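Local coordinates for protein MymaA.19257.a.B3 (Mycobacterium marinum, PDB 6Q10) that is of unknown function but is a conserved secreted or membrane-anchored mycobacterial protein, represented by its soluble LytR_C-type domain, and probably acts at the cell envelope, at residues 19-30 and 85-93. Numbering follows the deposited sequence.
Sequences MTDVTPAQLGET and QATAAAVWL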
ATOM      1  N   MET A  19       2.661  -8.869   8.704  1.00 22.98           N
ATOM      2  CA  MET A  19       2.673  -8.528   7.286  1.00 23.23           C
ATOM      3  C   MET A  19       4.041  -8.728   6.644  1.00 23.11           C
ATOM      4  O   MET A  19       4.124  -8.931   5.428  1.00 24.07           O
ATOM      5  CB  MET A  19       2.201  -7.092   7.075  1.00 22.50           C
ATOM      6  CG  MET A  19       2.063  -6.703   5.567  1.00 24.49           C
ATOM      7  SD  MET A  19       0.789  -7.575   4.599  1.00 36.16           S
ATOM      8  CE  MET A  19      -0.342  -7.370   5.937  1.00 22.52           C
ATOM      9  N   THR A  20       5.128  -8.634   7.416  1.00 23.35           N
ATOM     10  CA  THR A  20       6.447  -8.845   6.832  1.00 25.05           C
ATOM     11  C   THR A  20       6.596 -10.241   6.247  1.00 25.74           C
ATOM     12  O   THR A  20       7.365 -10.429   5.296  1.00 31.04           O
ATOM     13  CB  THR A  20       7.515  -8.589   7.889  1.00 27.72           C
ATOM     14  OG1 THR A  20       7.450  -7.218   8.260  1.00 27.84           O
ATOM     15  CG2 THR A  20       8.903  -8.900   7.352  1.00 34.13           C
ATOM     16  N   ASP A  21       5.829 -11.204   6.737  1.00 27.69           N
ATOM     17  CA  ASP A  21       5.919 -12.570   6.232  1.00 31.43           C
ATOM     18  C   ASP A  21       5.061 -12.820   4.998  1.00 29.68           C
ATOM     19  O   ASP A  21       5.113 -13.931   4.459  1.00 38.12           O
ATOM     20  CB  ASP A  21       5.534 -13.559   7.332  1.00 31.36           C
ATOM     21  CG  ASP A  21       6.619 -13.703   8.385  1.00 45.57           C
ATOM     22  OD1 ASP A  21       7.794 -13.396   8.080  1.00 48.61           O
ATOM     23  OD2 ASP A  21       6.298 -14.120   9.518  1.00 54.07           O
ATOM     24  N   VAL A  22       4.294 -11.839   4.531  1.00 23.61           N
ATOM     25  CA  VAL A  22       3.448 -12.018   3.353  1.00 25.28           C
ATOM     26  C   VAL A  22       4.263 -11.744   2.091  1.00 25.86           C
ATOM     27  O   VAL A  22       4.929 -10.710   1.979  1.00 24.64           O
ATOM     28  CB  VAL A  22       2.221 -11.102   3.434  1.00 25.81           C
ATOM     29  CG1 VAL A  22       1.396 -11.186   2.112  1.00 24.06           C
ATOM     30  CG2 VAL A  22       1.386 -11.453   4.663  1.00 23.97           C
ATOM     31  N   THR A  23       4.233 -12.670   1.148  1.00 22.94           N
ATOM     32  CA  THR A  23       4.892 -12.431  -0.132  1.00 23.04           C
ATOM     33  C   THR A  23       4.094 -11.411  -0.931  1.00 25.89           C
ATOM     34  O   THR A  23       2.892 -11.632  -1.172  1.00 26.06           O
ATOM     35  CB  THR A  23       5.013 -13.717  -0.928  1.00 24.41           C
ATOM     36  OG1 THR A  23       5.785 -14.657  -0.168  1.00 29.64           O
ATOM     37  CG2 THR A  23       5.708 -13.447  -2.232  1.00 25.91           C
ATOM     38  N   PRO A  24       4.688 -10.284  -1.337  1.00 20.63           N
ATOM     39  CA  PRO A  24       3.918  -9.277  -2.078  1.00 19.08           C
ATOM     40  C   PRO A  24       3.483  -9.819  -3.429  1.00 19.85           C
ATOM     41  O   PRO A  24       4.167 -10.638  -4.061  1.00 22.94           O
ATOM     42  CB  PRO A  24       4.880  -8.098  -2.234  1.00 21.83           C
ATOM     43  CG  PRO A  24       6.059  -8.394  -1.343  1.00 29.83           C
ATOM     44  CD  PRO A  24       6.054  -9.846  -0.999  1.00 21.26           C
ATOM     45  N   ALA A  25       2.322  -9.325  -3.861  1.00 18.92           N
ATOM     46  CA  ALA A  25       1.753  -9.634  -5.161  1.00 18.84           C
ATOM     47  C   ALA A  25       2.600  -9.091  -6.304  1.00 21.42           C
ATOM     48  O   ALA A  25       3.270  -8.069  -6.180  1.00 21.11           O
ATOM     49  CB  ALA A  25       0.354  -9.012  -5.272  1.00 22.16           C
ATOM     50  N   GLN A  26       2.516  -9.752  -7.457  1.00 19.61           N
ATOM     51  CA  GLN A  26       2.944  -9.112  -8.702  1.00 22.80           C
ATOM     52  C   GLN A  26       2.149  -7.827  -8.932  1.00 24.65           C
ATOM     53  O   GLN A  26       0.918  -7.808  -8.812  1.00 22.11           O
ATOM     54  CB  GLN A  26       2.752 -10.062  -9.888  1.00 24.19           C
ATOM     55  CG  GLN A  26       3.525 -11.370  -9.755  1.00 26.12           C
ATOM     56  CD  GLN A  26       5.047 -11.193  -9.723  1.00 27.26           C
ATOM     57  OE1 GLN A  26       5.700 -11.527  -8.734  1.00 34.85           O
ATOM     58  NE2 GLN A  26       5.613 -10.700 -10.809  1.00 24.87           N
ATOM     59  N   LEU A  27       2.853  -6.751  -9.284  1.00 22.46           N
ATOM     60  CA  LEU A  27       2.195  -5.449  -9.346  1.00 22.65           C
ATOM     61  C   LEU A  27       1.064  -5.429 -10.379  1.00 22.31           C
ATOM     62  O   LEU A  27       0.064  -4.724 -10.193  1.00 24.60           O
ATOM     63  CB  LEU A  27       3.226  -4.362  -9.674  1.00 22.26           C
ATOM     64  CG  LEU A  27       4.451  -4.356  -8.757  1.00 20.92           C
ATOM     65  CD1 LEU A  27       5.344  -3.185  -9.143  1.00 24.32           C
ATOM     66  CD2 LEU A  27       4.037  -4.302  -7.294  1.00 20.54           C
ATOM     67  N   GLY A  28       1.217  -6.180 -11.458  1.00 24.36           N
ATOM     68  CA  GLY A  28       0.228  -6.260 -12.508  1.00 27.76           C
ATOM     69  C   GLY A  28      -0.933  -7.165 -12.201  1.00 24.39           C
ATOM     70  O   GLY A  28      -1.773  -7.417 -13.082  1.00 30.22           O
ATOM     71  N   GLU A  29      -1.001  -7.655 -10.978  1.00 23.56           N
ATOM     72  CA  GLU A  29      -2.056  -8.536 -10.519  1.00 30.69           C
ATOM     73  C   GLU A  29      -2.735  -7.946  -9.296  1.00 30.81           C
ATOM     74  O   GLU A  29      -3.212  -8.677  -8.431  1.00 38.31           O
ATOM     75  CB  GLU A  29      -1.493  -9.924 -10.229  1.00 29.59           C
ATOM     76  CG  GLU A  29      -1.136 -10.630 -11.517  1.00 30.47           C
ATOM     77  CD  GLU A  29      -0.497 -11.986 -11.307  1.00 28.87           C
ATOM     78  OE1 GLU A  29      -0.307 -12.404 -10.142  1.00 32.28           O
ATOM     79  OE2 GLU A  29      -0.137 -12.621 -12.302  1.00 31.47           O
ATOM     80  N   THR A  30      -2.747  -6.616  -9.207  1.00 24.56           N
ATOM     81  CA  THR A  30      -3.279  -5.920  -8.047  1.00 21.90           C
ATOM     82  C   THR A  30      -4.516  -5.119  -8.421  1.00 27.09           C
ATOM     83  O   THR A  30      -4.739  -4.783  -9.582  1.00 29.65           O
ATOM     84  CB  THR A  30      -2.247  -4.966  -7.410  1.00 23.20           C
ATOM     85  OG1 THR A  30      -1.865  -3.954  -8.355  1.00 25.37           O
ATOM     86  CG2 THR A  30      -0.995  -5.713  -6.900  1.00 23.35           C
ATOM     87  N   GLN A  85      -4.332  -9.682   0.816  1.00 21.13           N
ATOM     88  CA  GLN A  85      -3.186  -9.394   1.674  1.00 19.36           C
ATOM     89  C   GLN A  85      -1.886  -9.286   0.880  1.00 19.42           C
ATOM     90  O   GLN A  85      -1.018  -8.484   1.243  1.00 22.51           O
ATOM     91  CB  GLN A  85      -3.068 -10.426   2.803  1.00 26.52           C
ATOM     92  CG  GLN A  85      -2.678 -11.825   2.411  1.00 45.06           C
ATOM     93  CD  GLN A  85      -2.504 -12.719   3.634  1.00 53.15           C
ATOM     94  OE1 GLN A  85      -2.957 -12.379   4.732  1.00 51.92           O
ATOM     95  NE2 GLN A  85      -1.834 -13.853   3.452  1.00 53.91           N
ATOM     96  N   ALA A  86      -1.714 -10.064  -0.199  1.00 21.04           N
ATOM     97  CA  ALA A  86      -0.474  -9.924  -0.967  1.00 21.71           C
ATOM     98  C   ALA A  86      -0.418  -8.596  -1.702  1.00 21.50           C
ATOM     99  O   ALA A  86       0.660  -8.002  -1.824  1.00 19.97           O
ATOM    100  CB  ALA A  86      -0.311 -11.081  -1.956  1.00 26.25           C
ATOM    101  N   THR A  87      -1.558  -8.103  -2.197  1.00 19.02           N
ATOM    102  CA  THR A  87      -1.564  -6.769  -2.759  1.00 18.86           C
ATOM    103  C   THR A  87      -1.225  -5.733  -1.707  1.00 18.45           C
ATOM    104  O   THR A  87      -0.436  -4.812  -1.957  1.00 17.80           O
ATOM    105  CB  THR A  87      -2.922  -6.485  -3.379  1.00 18.57           C
ATOM    106  OG1 THR A  87      -3.076  -7.354  -4.513  1.00 22.31           O
ATOM    107  CG2 THR A  87      -2.993  -5.043  -3.838  1.00 19.27           C
ATOM    108  N   ALA A  88      -1.802  -5.871  -0.519  1.00 18.14           N
ATOM    109  CA  ALA A  88      -1.489  -4.915   0.534  1.00 16.19           C
ATOM    110  C   ALA A  88      -0.000  -4.939   0.867  1.00 17.78           C
ATOM    111  O   ALA A  88       0.599  -3.893   1.128  1.00 17.22           O
ATOM    112  CB  ALA A  88      -2.320  -5.223   1.778  1.00 19.11           C
ATOM    113  N   ALA A  89       0.619  -6.127   0.824  1.00 17.53           N
ATOM    114  CA  ALA A  89       2.052  -6.218   1.102  1.00 18.40           C
ATOM    115  C   ALA A  89       2.850  -5.466   0.050  1.00 18.55           C
ATOM    116  O   ALA A  89       3.891  -4.870   0.359  1.00 18.58           O
ATOM    117  CB  ALA A  89       2.483  -7.682   1.146  1.00 18.36           C
ATOM    118  N   ALA A  90       2.405  -5.539  -1.217  1.00 17.68           N
ATOM    119  CA  ALA A  90       3.070  -4.803  -2.285  1.00 17.97           C
ATOM    120  C   ALA A  90       2.924  -3.296  -2.088  1.00 17.55           C
ATOM    121  O   ALA A  90       3.905  -2.554  -2.225  1.00 18.73           O
ATOM    122  CB  ALA A  90       2.498  -5.230  -3.656  1.00 18.58           C
ATOM    123  N   VAL A  91       1.705  -2.832  -1.780  1.00 17.01           N
ATOM    124  CA  VAL A  91       1.506  -1.410  -1.506  1.00 17.84           C
ATOM    125  C   VAL A  91       2.354  -0.971  -0.314  1.00 17.75           C
ATOM    126  O   VAL A  91       2.914   0.132  -0.304  1.00 17.24           O
ATOM    127  CB  VAL A  91       0.015  -1.117  -1.271  1.00 16.41           C
ATOM    128  CG1 VAL A  91      -0.186   0.366  -0.961  1.00 19.58           C
ATOM    129  CG2 VAL A  91      -0.787  -1.508  -2.525  1.00 19.40           C
ATOM    130  N   TRP A  92       2.465  -1.825   0.706  1.00 15.62           N
ATOM    131  CA  TRP A  92       3.188  -1.434   1.914  1.00 16.06           C
ATOM    132  C   TRP A  92       4.672  -1.193   1.664  1.00 17.87           C
ATOM    133  O   TRP A  92       5.315  -0.469   2.424  1.00 20.15           O
ATOM    134  CB  TRP A  92       2.961  -2.534   2.973  1.00 18.54           C
ATOM    135  CG  TRP A  92       3.279  -2.197   4.390  1.00 19.55           C
ATOM    136  CD1 TRP A  92       3.056  -1.022   5.040  1.00 20.51           C
ATOM    137  CD2 TRP A  92       3.859  -3.092   5.342  1.00 20.02           C
ATOM    138  NE1 TRP A  92       3.459  -1.143   6.362  1.00 21.63           N
ATOM    139  CE2 TRP A  92       3.975  -2.401   6.557  1.00 24.57           C
ATOM    140  CE3 TRP A  92       4.321  -4.408   5.263  1.00 23.51           C
ATOM    141  CZ2 TRP A  92       4.521  -3.000   7.702  1.00 25.97           C
ATOM    142  CZ3 TRP A  92       4.852  -4.998   6.406  1.00 26.64           C
ATOM    143  CH2 TRP A  92       4.937  -4.291   7.595  1.00 24.84           C
ATOM    144  N   LEU A  93       5.233  -1.803   0.613  1.00 17.89           N
ATOM    145  CA  LEU A  93       6.612  -1.520   0.236  1.00 18.95           C
ATOM    146  C   LEU A  93       6.821  -0.046  -0.071  1.00 19.84           C
ATOM    147  O   LEU A  93       7.860   0.525   0.270  1.00 21.40           O
ATOM    148  CB  LEU A  93       6.983  -2.346  -0.998  1.00 20.32           C
ATOM    149  CG  LEU A  93       7.048  -3.838  -0.740  1.00 20.49           C
ATOM    150  CD1 LEU A  93       7.145  -4.539  -2.101  1.00 23.73           C
ATOM    151  CD2 LEU A  93       8.259  -4.210   0.139  1.00 22.79           C
TER
HETATM  152  O   HOH W   1      -3.079 -10.289  -5.452  1.00 49.15           O
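Val-22, Pro-24 and Ala-25 lie against Ala-86, Ala-89 and Ala-90 in an apolar contact between an extended linker and an alanine-rich helix. The linker runs from the end of helix 16-20 towards strand 32-36 and passes across helix 85-94, where small side chains let its backbone come close: the CA atoms of Pro-24 and Ala-90 are 4.6 Å apart. One direct hydrogen bond joins the two segments, from Ala-25 N to Ala-86 O (2.9 Å, N-H...O angle 163°). Its donor stands above the carbonyl plane, while Ala-90 N, in the regular helical bond, reaches the same oxygen from the opposite face. Pro-24 CA adds a CA-H...O contact to that oxygen, and its CB rests 4.0 Å from Ala-90 CB. With chi1 of Val-22 at 174°, CG1 swings away from the backbone N and comes down on Ala-89 CB (3.8 Å).

At the helical end of the linker, Met-19 passes alongside Trp-92 in the opposite direction. Its CG packs tightly and obliquely against the six-membered ring, 3.2 Å from Trp-92 CE3. The Met-19 chain bends at chi2 and chi3, bringing SD within 3.8 Å of Ala-89 CB. At the other end, Thr-30 CB meets Thr-87 CG2 at 3.6 Å, the two side chains crossing at a slant. Thr-30 OG1 turns back to donate to Leu-27 O, and a water links Thr-87 OG1 to Glu-29 O, weakly on the Glu-29 side.

Helix 85-94 lies between the linker and the sheet: Ala-88 and Val-91, on the side turned away from the linker, pack on Ile-78 of strand 76-80. Helix 144-153 closes over the junction, with Ile-147 against Pro-24 and the His-151 ring stacked on Trp-92.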